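Local coordinates for Lmo0651 protein (Listeria monocytogenes serovar 1/2a, PDB 6EP3) that controls expression of the Agr system and mediates virulence, probably by binding regulatory DNA as a transcription factor of the GntR family, at residues B[78-81]-B[82-86]; B[200-203]-B[204-208]; B[118-121]-B[122-125]; B[163-166]-B[167-170]. One frame throughout, in Å; residues are numbered along the deposited sequence.

Contact 1: residues B[78-81]-B[82-86]; sequences DRYV and QLMET. With SO4 (sulfate ion), chain Q; EDO (1,2-ethanediol), chain L.
Tyr80 and Met84, one turn apart near the start of helix 77-101, form a Met-aromatic contact in which SD of Met84 lies 5.2 Å from the centroid of the Tyr80 ring and approaches obliquely. A bend at the last torsion of Met84 (chi3 -52°) turns its methyl CE back to 3.8 Å from CD2 of Tyr80. Backbone bonds of the usual helical spacing tie the two turns together, the straightest running from Leu83 N to Arg79 O (2.9 Å, 173°). Arg79, extended from CG to NE, meets a sulfate ion, probably from the crystallisation liquor, with its guanidinium edge: NE and NH2 both donate to sulfate O3 (3.1 and 2.7 Å), which sits in the guanidinium plane. The Gln82 amide is almost parallel to that guanidinium, the planes 3° apart, and OE1 of Gln82 reaches CG of Arg79 at 4.1 Å. NH2 also forms a salt bridge to Asp72, while Glu85 pairs with Lys97 of the second subunit. Tyr80 OH accepts a bond from O2 of an ethanediol at 2.9 Å. The diol, with His133 and His134, may mark a pocket beside the hydroxyl, and the anion and Asp72 together probably balance the arginine charge.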
loop_
_atom_site.group_PDB
_atom_site.type_symbol
_atom_site.label_atom_id
_atom_site.label_comp_id
_atom_site.label_asym_id
_atom_site.label_seq_id
_atom_site.Cartn_x
_atom_site.Cartn_y
_atom_site.Cartn_z
ATOM N N ASP B 78 -14.524 -2.430 12.642
ATOM C CA ASP B 78 -14.195 -1.066 12.226
ATOM C C ASP B 78 -12.975 -1.038 11.312
ATOM O O ASP B 78 -12.972 -0.340 10.290
ATOM C CB ASP B 78 -13.968 -0.179 13.451
ATOM C CG ASP B 78 -15.264 0.206 14.139
ATOM O OD1 ASP B 78 -16.300 0.312 13.447
ATOM O OD2 ASP B 78 -15.247 0.409 15.370
ATOM N N ARG B 79 -11.935 -1.799 11.651
ATOM C CA ARG B 79 -10.765 -1.855 10.782
ATOM C C ARG B 79 -11.093 -2.547 9.464
ATOM O O ARG B 79 -10.589 -2.149 8.405
ATOM C CB ARG B 79 -9.622 -2.567 11.500
ATOM C CG ARG B 79 -9.041 -1.750 12.645
ATOM C CD ARG B 79 -8.001 -2.537 13.418
ATOM N NE ARG B 79 -7.508 -1.782 14.565
ATOM C CZ ARG B 79 -6.484 -2.157 15.325
ATOM N NH1 ARG B 79 -5.837 -3.286 15.063
ATOM N NH2 ARG B 79 -6.110 -1.406 16.352
ATOM N N TYR B 80 -11.942 -3.580 9.510
ATOM C CA TYR B 80 -12.410 -4.217 8.283
ATOM C C TYR B 80 -13.088 -3.205 7.372
ATOM O O TYR B 80 -12.814 -3.158 6.168
ATOM C CB TYR B 80 -13.368 -5.362 8.622
ATOM C CG TYR B 80 -13.606 -6.349 7.500
ATOM C CD1 TYR B 80 -12.743 -7.419 7.292
ATOM C CD2 TYR B 80 -14.706 -6.221 6.658
ATOM C CE1 TYR B 80 -12.963 -8.330 6.270
ATOM C CE2 TYR B 80 -14.934 -7.129 5.633
ATOM C CZ TYR B 80 -14.060 -8.178 5.442
ATOM O OH TYR B 80 -14.286 -9.082 4.425
ATOM N N VAL B 81 -13.943 -2.355 7.944
ATOM C CA VAL B 81 -14.639 -1.350 7.153
ATOM C C VAL B 81 -13.668 -0.300 6.626
ATOM O O VAL B 81 -13.849 0.210 5.518
ATOM C CB VAL B 81 -15.780 -0.734 7.990
ATOM C CG1 VAL B 81 -16.417 0.447 7.274
ATOM C CG2 VAL B 81 -16.834 -1.788 8.277
ATOM N N GLN B 82 -12.629 0.043 7.394
ATOM C CA GLN B 82 -11.621 0.985 6.898
ATOM C C GLN B 82 -10.886 0.414 5.688
ATOM O O GLN B 82 -10.675 1.107 4.677
ATOM C CB GLN B 82 -10.635 1.335 8.014
ATOM C CG GLN B 82 -11.224 2.238 9.092
ATOM C CD GLN B 82 -10.258 2.516 10.228
ATOM O OE1 GLN B 82 -9.337 1.743 10.480
ATOM N NE2 GLN B 82 -10.473 3.621 10.925
ATOM N N LEU B 83 -10.471 -0.850 5.787
ATOM C CA LEU B 83 -9.864 -1.535 4.650
ATOM C C LEU B 83 -10.811 -1.551 3.454
ATOM O O LEU B 83 -10.388 -1.326 2.312
ATOM C CB LEU B 83 -9.470 -2.959 5.046
ATOM C CG LEU B 83 -8.478 -3.012 6.210
ATOM C CD1 LEU B 83 -8.164 -4.447 6.621
ATOM C CD2 LEU B 83 -7.198 -2.257 5.861
ATOM N N MET B 84 -12.102 -1.789 3.705
ATOM C CA MET B 84 -13.057 -1.836 2.604
ATOM C C MET B 84 -13.268 -0.460 1.982
ATOM O O MET B 84 -13.474 -0.356 0.768
ATOM C CB MET B 84 -14.383 -2.414 3.092
ATOM C CG MET B 84 -14.557 -3.879 2.744
ATOM S SD MET B 84 -16.272 -4.413 2.810
ATOM C CE MET B 84 -16.739 -3.839 4.434
ATOM N N GLU B 85 -13.197 0.603 2.782
ATOM C CA GLU B 85 -13.270 1.948 2.221
ATOM C C GLU B 85 -12.083 2.217 1.308
ATOM O O GLU B 85 -12.234 2.810 0.230
ATOM C CB GLU B 85 -13.341 2.985 3.341
ATOM C CG GLU B 85 -14.613 2.915 4.168
ATOM C CD GLU B 85 -14.583 3.841 5.368
ATOM O OE1 GLU B 85 -15.656 4.070 5.965
ATOM O OE2 GLU B 85 -13.491 4.339 5.719
ATOM N N THR B 86 -10.888 1.784 1.720
ATOM C CA THR B 86 -9.734 1.907 0.833
ATOM C C THR B 86 -9.970 1.157 -0.474
ATOM O O THR B 86 -9.763 1.699 -1.575
ATOM C CB THR B 86 -8.474 1.402 1.537
ATOM O OG1 THR B 86 -8.222 2.204 2.701
ATOM C CG2 THR B 86 -7.274 1.460 0.600
HETATM S S SO4 Q . -7.640 1.994 15.469
HETATM O O1 SO4 Q . -8.736 2.880 15.851
HETATM O O2 SO4 Q . -6.368 2.695 15.616
HETATM O O3 SO4 Q . -7.653 0.815 16.330
HETATM O O4 SO4 Q . -7.808 1.590 14.076
HETATM C C1 EDO L . -14.619 -7.335 0.131
HETATM O O1 EDO L . -15.882 -7.903 0.488
HETATM C C2 EDO L . -13.652 -7.518 1.294
HETATM O O2 EDO L . -13.534 -8.915 1.588
#

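Contact 2: residues B[200-203]-B[204-208]; sequences KTIK and SMFAE
Phe206 lies beside Ile202, one turn earlier on the same helix, the two side chains pointing the same way. CB of Phe206 lies 3.7 Å and its CG 3.8 Å from Ile202 O, CG standing anti to its own carbonyl carbon (chi1 -85°). Next along the ring, CD2 comes within 3.1 Å of Ile202 O, which lies near the ring plane. CD2 and CE2 of Phe206 are both 3.6 Å from the methyl CG2 of Ile202, so the isoleucine branch, too, touches the ring edge and not its face, while CE1, on the other edge, approaches helix 77-101. Ile202 CG2 is placed there because it stands anti to the backbone N. The same carbonyl oxygen takes the regular helical bond from Phe206 N (3.0 Å, 165°), and is therefore approached by both the amide and the ring edge of one residue. This part of helix 195-219 packs against two others: Ile202 rests on Val91 and Phe206 on Ile87 and Glu88 of helix 77-101, whereas Thr201 touches Ile186 and Leu189 of helix 173-192.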
loop_
_atom_site.group_PDB
_atom_site.type_symbol
_atom_site.label_atom_id
_atom_site.label_comp_id
_atom_site.label_asym_id
_atom_site.label_seq_id
_atom_site.Cartn_x
_atom_site.Cartn_y
_atom_site.Cartn_z
ATOM N N LYS B 200 -22.563 3.010 -9.113
ATOM C CA LYS B 200 -23.518 2.983 -8.011
ATOM C C LYS B 200 -23.819 1.556 -7.569
ATOM O O LYS B 200 -24.064 1.316 -6.382
ATOM C CB LYS B 200 -24.794 3.727 -8.400
ATOM C CG LYS B 200 -24.548 5.185 -8.794
ATOM C CD LYS B 200 -23.569 5.876 -7.827
ATOM C CE LYS B 200 -23.967 7.317 -7.538
ATOM N NZ LYS B 200 -24.368 7.531 -6.118
ATOM N N THR B 201 -23.742 0.585 -8.483
ATOM C CA THR B 201 -23.888 -0.810 -8.080
ATOM C C THR B 201 -22.713 -1.259 -7.222
ATOM O O THR B 201 -22.894 -1.981 -6.235
ATOM C CB THR B 201 -24.013 -1.707 -9.312
ATOM O OG1 THR B 201 -25.028 -1.189 -10.182
ATOM C CG2 THR B 201 -24.388 -3.120 -8.900
ATOM N N ILE B 202 -21.499 -0.847 -7.594
ATOM C CA ILE B 202 -20.319 -1.131 -6.778
ATOM C C ILE B 202 -20.494 -0.547 -5.383
ATOM O O ILE B 202 -20.210 -1.197 -4.366
ATOM C CB ILE B 202 -19.059 -0.565 -7.456
ATOM C CG1 ILE B 202 -18.781 -1.286 -8.773
ATOM C CG2 ILE B 202 -17.860 -0.655 -6.522
ATOM C CD1 ILE B 202 -17.701 -0.628 -9.595
ATOM N N LYS B 203 -20.955 0.703 -5.325
ATOM C CA LYS B 203 -21.159 1.366 -4.043
ATOM C C LYS B 203 -22.197 0.630 -3.205
ATOM O O LYS B 203 -22.010 0.442 -1.996
ATOM C CB LYS B 203 -21.572 2.819 -4.278
ATOM C CG LYS B 203 -22.033 3.554 -3.034
ATOM C CD LYS B 203 -22.223 5.038 -3.312
ATOM C CE LYS B 203 -22.611 5.791 -2.049
ATOM N NZ LYS B 203 -22.794 7.250 -2.298
ATOM N N SER B 204 -23.287 0.187 -3.835
ATOM C CA SER B 204 -24.317 -0.562 -3.120
ATOM C C SER B 204 -23.774 -1.886 -2.597
ATOM O O SER B 204 -24.068 -2.283 -1.461
ATOM C CB SER B 204 -25.511 -0.806 -4.041
ATOM O OG SER B 204 -26.394 -1.767 -3.493
ATOM N N MET B 205 -22.992 -2.587 -3.421
ATOM C CA MET B 205 -22.365 -3.833 -2.993
ATOM C C MET B 205 -21.520 -3.615 -1.749
ATOM O O MET B 205 -21.634 -4.354 -0.760
ATOM C CB MET B 205 -21.508 -4.394 -4.129
ATOM C CG MET B 205 -20.947 -5.786 -3.873
ATOM S SD MET B 205 -19.795 -6.341 -5.154
ATOM C CE MET B 205 -18.472 -5.147 -4.947
ATOM N N PHE B 206 -20.661 -2.595 -1.783
ATOM C CA PHE B 206 -19.780 -2.342 -0.650
ATOM C C PHE B 206 -20.571 -1.916 0.582
ATOM O O PHE B 206 -20.239 -2.314 1.703
ATOM C CB PHE B 206 -18.735 -1.290 -1.020
ATOM C CG PHE B 206 -17.529 -1.856 -1.716
ATOM C CD1 PHE B 206 -16.499 -2.433 -0.995
ATOM C CD2 PHE B 206 -17.443 -1.835 -3.098
ATOM C CE1 PHE B 206 -15.393 -2.957 -1.640
ATOM C CE2 PHE B 206 -16.343 -2.363 -3.747
ATOM C CZ PHE B 206 -15.319 -2.925 -3.017
ATOM N N ALA B 207 -21.637 -1.135 0.395
ATOM C CA ALA B 207 -22.443 -0.713 1.538
ATOM C C ALA B 207 -23.123 -1.901 2.201
ATOM O O ALA B 207 -23.147 -2.010 3.437
ATOM C CB ALA B 207 -23.482 0.317 1.094
ATOM N N GLU B 208 -23.664 -2.815 1.398
ATOM C CA GLU B 208 -24.316 -3.983 1.975
ATOM C C GLU B 208 -23.303 -4.888 2.664
ATOM O O GLU B 208 -23.579 -5.431 3.742
ATOM C CB GLU B 208 -25.088 -4.744 0.899
ATOM C CG GLU B 208 -25.763 -6.011 1.398
ATOM C CD GLU B 208 -26.768 -5.738 2.503
ATOM O OE1 GLU B 208 -27.407 -4.662 2.480
ATOM O OE2 GLU B 208 -26.918 -6.601 3.394
#

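Contact 3: residues B[118-121]-B[122-125]. With SO4 (sulfate ion), chain S.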
loop_
_atom_site.group_PDB
_atom_site.type_symbol
_atom_site.label_atom_id
_atom_site.label_comp_id
_atom_site.label_asym_id
_atom_site.label_seq_id
_atom_site.Cartn_x
_atom_site.Cartn_y
_atom_site.Cartn_z
ATOM N N GLU B 118 -19.123 -17.811 -8.884
ATOM C CA GLU B 118 -20.307 -18.664 -8.978
ATOM C C GLU B 118 -19.962 -20.127 -8.716
ATOM O O GLU B 118 -20.675 -20.829 -7.990
ATOM C CB GLU B 118 -20.953 -18.516 -10.353
ATOM C CG GLU B 118 -22.055 -17.477 -10.424
ATOM C CD GLU B 118 -22.586 -17.299 -11.832
ATOM O OE1 GLU B 118 -21.772 -17.304 -12.780
ATOM O OE2 GLU B 118 -23.817 -17.169 -11.995
ATOM N N ARG B 119 -18.870 -20.604 -9.316
ATOM C CA ARG B 119 -18.498 -22.009 -9.205
ATOM C C ARG B 119 -18.156 -22.379 -7.771
ATOM O O ARG B 119 -18.614 -23.405 -7.254
ATOM C CB ARG B 119 -17.319 -22.306 -10.131
ATOM C CG ARG B 119 -16.733 -23.694 -9.938
ATOM C CD ARG B 119 -15.819 -24.071 -11.093
ATOM N NE ARG B 119 -14.455 -23.582 -10.927
ATOM C CZ ARG B 119 -13.467 -24.305 -10.413
ATOM N NH1 ARG B 119 -13.694 -25.550 -10.012
ATOM N NH2 ARG B 119 -12.252 -23.789 -10.303
ATOM N N PHE B 120 -17.333 -21.561 -7.114
ATOM C CA PHE B 120 -16.939 -21.889 -5.749
ATOM C C PHE B 120 -18.106 -21.739 -4.778
ATOM O O PHE B 120 -18.191 -22.484 -3.794
ATOM C CB PHE B 120 -15.741 -21.035 -5.344
ATOM C CG PHE B 120 -14.454 -21.483 -5.978
ATOM C CD1 PHE B 120 -14.076 -22.817 -5.932
ATOM C CD2 PHE B 120 -13.643 -20.586 -6.654
ATOM C CE1 PHE B 120 -12.896 -23.244 -6.520
ATOM C CE2 PHE B 120 -12.462 -21.006 -7.248
ATOM C CZ PHE B 120 -12.089 -22.337 -7.179
ATOM N N SER B 121 -19.044 -20.830 -5.058
ATOM C CA SER B 121 -20.259 -20.775 -4.251
ATOM C C SER B 121 -21.107 -22.027 -4.449
ATOM O O SER B 121 -21.700 -22.542 -3.493
ATOM C CB SER B 121 -21.067 -19.526 -4.593
ATOM O OG SER B 121 -22.189 -19.412 -3.734
ATOM N N TYR B 122 -21.178 -22.531 -5.682
ATOM C CA TYR B 122 -21.924 -23.759 -5.931
ATOM C C TYR B 122 -21.271 -24.944 -5.231
ATOM O O TYR B 122 -21.965 -25.833 -4.720
ATOM C CB TYR B 122 -22.036 -24.005 -7.436
ATOM C CG TYR B 122 -22.593 -25.361 -7.807
ATOM C CD1 TYR B 122 -23.962 -25.583 -7.847
ATOM C CD2 TYR B 122 -21.748 -26.416 -8.126
ATOM C CE1 TYR B 122 -24.475 -26.825 -8.187
ATOM C CE2 TYR B 122 -22.249 -27.656 -8.466
ATOM C CZ TYR B 122 -23.611 -27.855 -8.495
ATOM O OH TYR B 122 -24.110 -29.091 -8.837
ATOM N N LEU B 123 -19.939 -24.971 -5.196
ATOM C CA LEU B 123 -19.214 -26.064 -4.559
ATOM C C LEU B 123 -19.087 -25.907 -3.049
ATOM O O LEU B 123 -18.590 -26.830 -2.396
ATOM C CB LEU B 123 -17.817 -26.198 -5.169
ATOM C CG LEU B 123 -17.735 -26.545 -6.655
ATOM C CD1 LEU B 123 -16.297 -26.434 -7.132
ATOM C CD2 LEU B 123 -18.289 -27.947 -6.919
ATOM N N THR B 124 -19.492 -24.761 -2.489
ATOM C CA THR B 124 -19.383 -24.498 -1.050
ATOM C C THR B 124 -17.929 -24.596 -0.590
ATOM O O THR B 124 -17.603 -25.237 0.411
ATOM C CB THR B 124 -20.289 -25.425 -0.231
ATOM O OG1 THR B 124 -21.544 -25.583 -0.901
ATOM C CG2 THR B 124 -20.544 -24.844 1.158
ATOM N N ASP B 125 -17.053 -23.951 -1.350
ATOM C CA ASP B 125 -15.629 -23.846 -1.048
ATOM C C ASP B 125 -15.403 -22.414 -0.574
ATOM O O ASP B 125 -15.254 -21.501 -1.389
ATOM C CB ASP B 125 -14.787 -24.183 -2.277
ATOM C CG ASP B 125 -13.314 -24.366 -1.953
ATOM O OD1 ASP B 125 -12.828 -23.775 -0.962
ATOM O OD2 ASP B 125 -12.632 -25.083 -2.716
HETATM S S SO4 S . -10.113 -27.457 -10.476
HETATM O O1 SO4 S . -9.251 -26.431 -9.894
HETATM O O2 SO4 S . -11.450 -27.350 -9.900
HETATM O O3 SO4 S . -9.563 -28.778 -10.186
HETATM O O4 SO4 S . -10.183 -27.268 -11.924
#
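Phe120 and Asp125 meet at a junction where the Schellman motif ending helix 107-123 runs directly into the N-cap of helix 126-142. Asp125 N makes a nearly straight bond to Phe120 O (3.1 Å, 175°), Thr124 between them has a positive phi of 59°, and Thr124 N adds a weak bond to Ser121 O at 3.3 Å. The Asp125 side chain caps a backbone N just beyond it, and OD2 accepts from Asn128 ND2. Its CB packs 4.0 Å from CD1 of Phe120, the two side chains pointing the same way with ring and carboxylate planes steeply inclined. CD1 of Leu123 lies 3.9 Å from CG of Arg119 and 4.0 Å from its NH1. A turn at chi3 (85°) brings one face of the Arg119 guanidinium against Phe120, whose CE1 lies 3.8 Å above the guanidinium plane, offset toward its rim. At the guanidinium edge, NH1 bonds O2 of a sulfate ion, probably from the crystallisation liquor, at 2.9 Å; NE forms a salt bridge to Glu116. Ser121 OG pairs with Arg176. The helix end probably stabilises the Asp125 carboxylate in its charged form, while Glu116 and the sulfate balance the arginine.

Contact 4: residues B[163-166]-B[167-170]; sequences FSDG and INMF
Between Asp165 and Asn168 the backbone makes a tight turn, Asn168 N bonding Asp165 O at 2.9 Å from 47° out of the carbonyl plane, after which residues 167-169 keep helical angles without the regular bonds of a helix. A weak bond from Met169 N to Gly166 O (3.3 Å) continues the coil by one residue. Ahead of it, Ser164 OG accepts from Gly166 N at 3.2 Å, an ST turn, and also bonds Met160 O, which ties the turn to the end of helix 147-163. A water bridges the bend, donating to Ser164 O at 2.6 Å and accepting from Ile167 N at 3.0 Å. Ser164 and the water therefore fix the first two amides of the coil. Among the side chains, Asp165 and Asn168 lie alongside each other and point the same way, their carboxylate and amide planes 22° apart. ND2 of Asn168 touches CB of Asp165 at 3.7 Å, a contact made on the aspartate stem. Met169 leaves the backbone with CG anti to its N, then bends at chi3 (37°), and the methyl CE returns to 3.2 Å from Gly166 O. That oxygen is thus covered by the methionine methyl as well as approached by the Met169 amide, while the Phe170 ring comes up to it obliquely. The loop joins helix 147-163 to helix 173-192. Phe163 reaches Leu17 and Ile20 of helix 8-21, Met169 inserts against Leu209 and Leu216 of helix 195-219 and Ile175 of helix 173-192, and Phe170 makes edge-to-face stacks with Tyr129 and His133 of helix 126-142.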
loop_
_atom_site.group_PDB
_atom_site.type_symbol
_atom_site.label_atom_id
_atom_site.label_comp_id
_atom_site.label_asym_id
_atom_site.label_seq_id
_atom_site.Cartn_x
_atom_site.Cartn_y
_atom_site.Cartn_z
ATOM N N PHE B 163 -6.377 -11.984 9.183
ATOM C CA PHE B 163 -6.595 -11.377 10.489
ATOM C C PHE B 163 -8.019 -10.882 10.722
ATOM O O PHE B 163 -8.248 -10.166 11.704
ATOM C CB PHE B 163 -5.623 -10.210 10.709
ATOM C CG PHE B 163 -4.175 -10.596 10.604
ATOM C CD1 PHE B 163 -3.432 -10.253 9.488
ATOM C CD2 PHE B 163 -3.552 -11.284 11.630
ATOM C CE1 PHE B 163 -2.095 -10.601 9.391
ATOM C CE2 PHE B 163 -2.217 -11.637 11.537
ATOM C CZ PHE B 163 -1.489 -11.295 10.416
ATOM N N SER B 164 -8.982 -11.241 9.873
ATOM C CA SER B 164 -10.368 -10.875 10.110
ATOM C C SER B 164 -11.232 -12.123 10.011
ATOM O O SER B 164 -10.816 -13.153 9.476
ATOM C CB SER B 164 -10.870 -9.823 9.114
ATOM O OG SER B 164 -11.225 -10.429 7.884
ATOM N N ASP B 165 -12.444 -12.020 10.552
ATOM C CA ASP B 165 -13.471 -13.036 10.380
ATOM C C ASP B 165 -14.439 -12.681 9.261
ATOM O O ASP B 165 -15.536 -13.242 9.200
ATOM C CB ASP B 165 -14.241 -13.251 11.685
ATOM C CG ASP B 165 -13.369 -13.794 12.799
ATOM O OD1 ASP B 165 -13.295 -13.145 13.864
ATOM O OD2 ASP B 165 -12.765 -14.871 12.617
ATOM N N GLY B 166 -14.059 -11.751 8.382
ATOM C CA GLY B 166 -14.950 -11.304 7.325
ATOM C C GLY B 166 -15.393 -12.398 6.377
ATOM O O GLY B 166 -16.424 -12.249 5.714
ATOM N N ILE B 167 -14.644 -13.499 6.303
ATOM C CA ILE B 167 -15.043 -14.603 5.438
ATOM C C ILE B 167 -16.283 -15.299 5.985
ATOM O O ILE B 167 -17.074 -15.860 5.218
ATOM C CB ILE B 167 -13.871 -15.589 5.263
ATOM C CG1 ILE B 167 -14.188 -16.628 4.184
ATOM C CG2 ILE B 167 -13.529 -16.269 6.587
ATOM C CD1 ILE B 167 -13.038 -17.563 3.881
ATOM N N ASN B 168 -16.490 -15.259 7.307
ATOM C CA ASN B 168 -17.660 -15.896 7.905
ATOM C C ASN B 168 -18.960 -15.340 7.342
ATOM O O ASN B 168 -19.975 -16.045 7.308
ATOM C CB ASN B 168 -17.620 -15.736 9.424
ATOM C CG ASN B 168 -16.467 -16.490 10.058
ATOM O OD1 ASN B 168 -15.728 -17.200 9.376
ATOM N ND2 ASN B 168 -16.299 -16.327 11.366
ATOM N N MET B 169 -18.948 -14.080 6.908
ATOM C CA MET B 169 -20.109 -13.483 6.255
ATOM C C MET B 169 -20.588 -14.329 5.082
ATOM O O MET B 169 -21.797 -14.474 4.857
ATOM C CB MET B 169 -19.741 -12.071 5.802
ATOM C CG MET B 169 -20.770 -11.335 4.986
ATOM S SD MET B 169 -20.043 -9.798 4.369
ATOM C CE MET B 169 -18.371 -10.314 4.020
ATOM N N PHE B 170 -19.659 -14.914 4.336
ATOM C CA PHE B 170 -20.007 -15.719 3.177
ATOM C C PHE B 170 -20.346 -17.164 3.537
ATOM O O PHE B 170 -20.513 -17.990 2.635
ATOM C CB PHE B 170 -18.871 -15.663 2.154
ATOM C CG PHE B 170 -18.607 -14.281 1.633
ATOM C CD1 PHE B 170 -19.585 -13.599 0.925
ATOM C CD2 PHE B 170 -17.395 -13.653 1.866
ATOM C CE1 PHE B 170 -19.357 -12.324 0.446
ATOM C CE2 PHE B 170 -17.159 -12.375 1.391
ATOM C CZ PHE B 170 -18.140 -11.708 0.681
HETATM O O HOH W 1 -11.719 -13.493 7.064
#

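Contacts 1 and 4 meet directly, their centres 13 Å apart: Tyr80 CE1 approaches Ser164 OG at 3.2 Å, and Tyr80 OH lies 3.7 Å from Gly166 CA. The tyrosine therefore links the start of helix 77-101 to the 163-170 loop, beside the ethanediol. Contact 2 touches the same helix, Phe206 CE1 lying 4.0 Å from Met84 O. Contact 3 lies apart, with nearest atoms about 14 Å from contact 1 and about 7 Å from contact 4. Yet Tyr129 packs on Phe120 of contact 3 and meets Phe170 of contact 4 edge-to-face, and Arg176 bonds Ser121 as well as the carbonyl of Phe170.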